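Local coordinates for protein HIAXHD3 (Humicola insolens, PDB 3ZXK) that probably removes arabinofuranose side chains from xylan as an exo-acting family 43 arabinofuranosidase, at residues A[18-22]-A[262-266]; A[275-279]-A[298-302]. One frame throughout, in Å; residues are numbered along the deposited sequence. Where two conformers were deposited one is given.

Overall arrangement
Starting near the N terminus, residues 18-22 lead into the first strand of the first four-stranded blade. Contact 1 brings them against 262-266 once the chain has passed through the other blades, so it closes a loop of 239 residues and joins the first and last blades. The chain then turns back into the neighbouring strand 273-282, where contact 2 begins. Its partner, 298-302, follows after the last strand of the blade, and the contact closes a short loop of 18 residues. The two contacts are in series, neither nested nor crossed. Strands 260-267 and 273-282 are antiparallel sheet neighbours, bonded through their backbones (Tyr-262 with Ala-278, Ala-264 with Val-276), and Tyr-262 and Ala-264 pack directly onto Trp-298.

Contact 1. Residues A[18-22]-A[262-266]; sequences PALEV and YVAFM
Leu-20 reaches from its loop to Val-263, Ala-264 and Phe-265. Its CB starts toward the opposite strand without touching it, and CG, set between the backbone N and the carbonyl carbon (chi1 70°), comes within 4.1 Å of Val-263 O. There the side chain forks. CD1 lies 3.6 Å from Val-263 O and also rests on the CG1 methyl of that valine, whereas CD2 packs 3.7 Å from the same Val-263 CG1, then reaches Ala-264 O and the edge of the Phe-265 ring. The leucine and Val-263 side chains cross at about a right angle. These residues sit where the first and last blades of the five-bladed beta-propeller of family 43 meet: 18-22 runs into strand 21-25, and 262-266 belongs to strand 260-267 of the closing blade. Beyond the leucine, Val-22 CG2 of the conformer described here approaches Val-263 CG2 at 4.0 Å, an apolar touch at a slant. At the other end the Phe-265 ring lies against the turn ahead of the strand, its CE2 3.3 Å from Ala-19 N in an oblique approach. This phenylalanine lines the glycan pocket and touches the bound arabinofuranose, and its ring also meets that of His-248. Glu-21, pointing to the far side of its strand, forms a salt bridge with Arg-89.

Contact 2. Residues A[275-279]-A[298-302]; sequences PVVAP and WGTSY
Trp-298 lays its indole between two side chains of strand 273-282. Ala-278 CB sits over one face, 3.9 Å from the centroid of the five-membered ring, a CH-pi contact. Val-276 CG2 covers the opposite face toward the rim, 3.7 Å from Trp-298 CZ2. Because successive strand residues alternate, 276 and 278 both point to this side of the sheet, and the indole edge slots between them above the backbone of Val-277. The indole swings from the loop onto the strand because Trp-298 CG lies opposite its backbone N (chi1 -169°). At that edge Trp-298 NE1 makes a weak, bent hydrogen bond to Val-277 O, 3.2 Å long with an angle of 144° at the hydrogen. Tyr-302 repeats the theme further along: Pro-279 CD stands almost squarely over its ring centre, 3.3 Å from the centroid and 12° off the normal, while Ala-278 CB approaches the same ring obliquely and so touches both aromatic residues. The Tyr-302 side chain runs back along its own segment, and Gly-299 N donates to Tyr-302 OH at 2.9 Å, which ties the phenol to that segment. This segment, which follows the last blade of the propeller, thus packs on that blade's third strand; Asn-10 bonds to both sides, through Val-277 N and Gly-299 O. With one weak hydrogen bond between the segments, their adhesion rests chiefly on aliphatic carbons packed against aromatic faces, and the indole N-H probably adds only a modest polar tie to Val-277 O.

Contact 1. Residues A[18-22]-A[262-266]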
loop_
_atom_site.group_PDB
_atom_site.type_symbol
_atom_site.label_atom_id
_atom_site.label_comp_id
_atom_site.label_asym_id
_atom_site.label_seq_id
_atom_site.Cartn_x
_atom_site.Cartn_y
_atom_site.Cartn_z
ATOM N N PRO A 18 -2.476 4.088 0.170
ATOM C CA PRO A 18 -3.501 4.868 0.870
ATOM C C PRO A 18 -3.131 5.313 2.268
ATOM O O PRO A 18 -2.147 4.820 2.847
ATOM C CB PRO A 18 -4.654 3.868 1.012
ATOM C CG PRO A 18 -3.962 2.552 1.115
ATOM C CD PRO A 18 -2.846 2.663 0.106
ATOM N N ALA A 19 -3.934 6.239 2.808
ATOM C CA ALA A 19 -3.800 6.714 4.198
ATOM C C ALA A 19 -2.416 7.260 4.528
ATOM O O ALA A 19 -1.880 7.047 5.616
ATOM C CB ALA A 19 -4.222 5.642 5.199
ATOM N N LEU A 20 -1.859 8.012 3.593
ATOM C CA LEU A 20 -0.472 8.428 3.676
ATOM C C LEU A 20 -0.197 9.358 4.851
ATOM O O LEU A 20 -1.059 10.160 5.233
ATOM C CB LEU A 20 -0.026 9.035 2.337
ATOM C CG LEU A 20 -0.613 10.398 1.948
ATOM C CD1 LEU A 20 0.303 11.531 2.419
ATOM C CD2 LEU A 20 -0.838 10.474 0.442
ATOM N N GLU A 21 1.000 9.198 5.409
ATOM C CA GLU A 21 1.629 10.166 6.324
ATOM C C GLU A 21 2.899 10.610 5.617
ATOM O O GLU A 21 3.618 9.758 5.130
ATOM C CB GLU A 21 2.013 9.473 7.656
ATOM C CG GLU A 21 2.901 10.309 8.605
ATOM C CD GLU A 21 2.117 11.117 9.628
ATOM O OE1 GLU A 21 1.286 10.543 10.370
ATOM O OE2 GLU A 21 2.343 12.338 9.696
ATOM N N VAL A 22 3.175 11.916 5.545
ATOM C CA VAL A 22 4.428 12.408 4.942
ATOM C C VAL A 22 5.165 13.323 5.910
ATOM O O VAL A 22 4.544 14.097 6.642
ATOM C CB VAL A 22 4.220 13.209 3.624
ATOM C CG1 VAL A 22 4.082 12.310 2.393
ATOM C CG2 VAL A 22 3.088 14.238 3.741
ATOM N N TYR A 262 0.640 20.079 0.295
ATOM C CA TYR A 262 -0.411 19.165 0.772
ATOM C C TYR A 262 -0.333 17.909 -0.125
ATOM O O TYR A 262 -0.415 18.005 -1.375
ATOM C CB TYR A 262 -1.788 19.863 0.732
ATOM C CG TYR A 262 -2.967 18.986 1.115
ATOM C CD1 TYR A 262 -2.823 17.917 2.017
ATOM C CD2 TYR A 262 -4.233 19.209 0.560
ATOM C CE1 TYR A 262 -3.898 17.114 2.361
ATOM C CE2 TYR A 262 -5.295 18.409 0.880
ATOM C CZ TYR A 262 -5.131 17.354 1.753
ATOM O OH TYR A 262 -6.235 16.577 2.041
ATOM N N VAL A 263 -0.119 16.757 0.502
ATOM C CA VAL A 263 -0.081 15.481 -0.229
ATOM C C VAL A 263 -1.368 14.777 0.151
ATOM O O VAL A 263 -1.535 14.353 1.289
ATOM C CB VAL A 263 1.132 14.593 0.149
ATOM C CG1 VAL A 263 1.169 13.358 -0.729
ATOM C CG2 VAL A 263 2.424 15.371 -0.022
ATOM N N ALA A 264 -2.285 14.673 -0.798
ATOM C CA ALA A 264 -3.587 14.022 -0.531
ATOM C C ALA A 264 -3.661 12.741 -1.348
ATOM O O ALA A 264 -2.714 12.431 -2.085
ATOM C CB ALA A 264 -4.757 14.951 -0.890
ATOM N N PHE A 265 -4.747 11.971 -1.258
ATOM C CA PHE A 265 -4.891 10.934 -2.271
ATOM C C PHE A 265 -6.257 10.977 -2.911
ATOM O O PHE A 265 -7.200 11.594 -2.370
ATOM C CB PHE A 265 -4.576 9.505 -1.731
ATOM C CG PHE A 265 -5.378 9.128 -0.528
ATOM C CD1 PHE A 265 -6.672 8.617 -0.675
ATOM C CD2 PHE A 265 -4.846 9.285 0.759
ATOM C CE1 PHE A 265 -7.426 8.267 0.443
ATOM C CE2 PHE A 265 -5.586 8.923 1.863
ATOM C CZ PHE A 265 -6.867 8.413 1.712
ATOM N N MET A 266 -6.338 10.328 -4.076
ATOM C CA MET A 266 -7.544 10.202 -4.893
ATOM C C MET A 266 -8.086 8.778 -4.771
ATOM O O MET A 266 -7.289 7.832 -4.661
ATOM C CB MET A 266 -7.191 10.422 -6.372
ATOM C CG MET A 266 -6.518 11.747 -6.704
ATOM S SD MET A 266 -7.548 13.202 -6.395
ATOM C CE MET A 266 -8.973 12.925 -7.457
#

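Contact 2. Residues A[275-279]-A[298-302]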
loop_
_atom_site.group_PDB
_atom_site.type_symbol
_atom_site.label_atom_id
_atom_site.label_comp_id
_atom_site.label_asym_id
_atom_site.label_seq_id
_atom_site.Cartn_x
_atom_site.Cartn_y
_atom_site.Cartn_z
ATOM N N PRO A 275 -1.416 9.137 -4.659
ATOM C CA PRO A 275 -1.140 10.472 -4.140
ATOM C C PRO A 275 -1.065 11.583 -5.188
ATOM O O PRO A 275 -0.561 11.372 -6.301
ATOM C CB PRO A 275 0.244 10.321 -3.479
ATOM C CG PRO A 275 0.897 9.195 -4.221
ATOM C CD PRO A 275 -0.230 8.251 -4.594
ATOM N N VAL A 276 -1.573 12.745 -4.788
ATOM C CA VAL A 276 -1.493 13.991 -5.578
ATOM C C VAL A 276 -0.927 15.075 -4.652
ATOM O O VAL A 276 -1.120 15.029 -3.438
ATOM C CB VAL A 276 -2.876 14.401 -6.158
ATOM C CG1 VAL A 276 -3.342 13.356 -7.172
ATOM C CG2 VAL A 276 -3.909 14.521 -5.059
ATOM N N VAL A 277 -0.230 16.050 -5.243
ATOM C CA VAL A 277 0.500 17.089 -4.491
ATOM C C VAL A 277 0.094 18.479 -4.985
ATOM O O VAL A 277 -0.023 18.706 -6.191
ATOM C CB VAL A 277 2.034 16.897 -4.636
ATOM C CG1 VAL A 277 2.790 17.940 -3.817
ATOM C CG2 VAL A 277 2.438 15.504 -4.141
ATOM N N ALA A 278 -0.180 19.377 -4.043
ATOM C CA ALA A 278 -0.356 20.821 -4.341
ATOM C C ALA A 278 0.456 21.707 -3.376
ATOM O O ALA A 278 0.644 21.358 -2.228
ATOM C CB ALA A 278 -1.822 21.198 -4.292
ATOM N N PRO A 279 0.894 22.876 -3.835
ATOM C CA PRO A 279 1.489 23.819 -2.892
ATOM C C PRO A 279 0.448 24.416 -1.935
ATOM O O PRO A 279 -0.758 24.495 -2.259
ATOM C CB PRO A 279 2.039 24.932 -3.788
ATOM C CG PRO A 279 1.810 24.477 -5.194
ATOM C CD PRO A 279 0.699 23.475 -5.162
ATOM N N TRP A 298 -7.593 21.578 -8.270
ATOM C CA TRP A 298 -6.310 21.009 -7.898
ATOM C C TRP A 298 -5.560 20.830 -9.184
ATOM O O TRP A 298 -6.006 20.119 -10.086
ATOM C CB TRP A 298 -6.520 19.675 -7.200
ATOM C CG TRP A 298 -5.283 19.133 -6.537
ATOM C CD1 TRP A 298 -4.067 18.791 -7.126
ATOM C CD2 TRP A 298 -5.131 18.820 -5.127
ATOM N NE1 TRP A 298 -3.191 18.321 -6.181
ATOM C CE2 TRP A 298 -3.787 18.288 -4.959
ATOM C CE3 TRP A 298 -5.967 18.907 -4.015
ATOM C CZ2 TRP A 298 -3.292 17.910 -3.702
ATOM C CZ3 TRP A 298 -5.472 18.525 -2.764
ATOM C CH2 TRP A 298 -4.166 18.039 -2.612
ATOM N N GLY A 299 -4.431 21.502 -9.306
ATOM C CA GLY A 299 -3.746 21.600 -10.594
ATOM C C GLY A 299 -3.166 20.293 -11.098
ATOM O O GLY A 299 -2.713 19.447 -10.320
ATOM N N THR A 300 -3.161 20.136 -12.417
ATOM C CA THR A 300 -2.538 18.960 -13.032
ATOM C C THR A 300 -1.006 19.045 -13.016
ATOM O O THR A 300 -0.315 18.023 -12.996
ATOM C CB THR A 300 -3.061 18.754 -14.469
ATOM O OG1 THR A 300 -2.774 19.920 -15.231
ATOM C CG2 THR A 300 -4.573 18.536 -14.460
ATOM N N SER A 301 -0.481 20.270 -12.992
ATOM C CA SER A 301 0.971 20.475 -12.856
ATOM C C SER A 301 1.289 21.653 -11.971
ATOM O O SER A 301 0.558 22.651 -11.935
ATOM C CB SER A 301 1.654 20.666 -14.219
ATOM O OG SER A 301 1.247 21.880 -14.791
ATOM N N TYR A 302 2.415 21.543 -11.281
ATOM C CA TYR A 302 2.892 22.595 -10.402
ATOM C C TYR A 302 4.420 22.672 -10.458
ATOM O O TYR A 302 5.074 21.730 -10.926
ATOM C CB TYR A 302 2.483 22.262 -8.974
ATOM C CG TYR A 302 1.042 22.501 -8.627
ATOM C CD1 TYR A 302 0.535 23.803 -8.478
ATOM C CD2 TYR A 302 0.200 21.432 -8.347
ATOM C CE1 TYR A 302 -0.798 24.019 -8.120
ATOM C CE2 TYR A 302 -1.127 21.636 -7.962
ATOM C CZ TYR A 302 -1.624 22.930 -7.861
ATOM O OH TYR A 302 -2.932 23.145 -7.466
#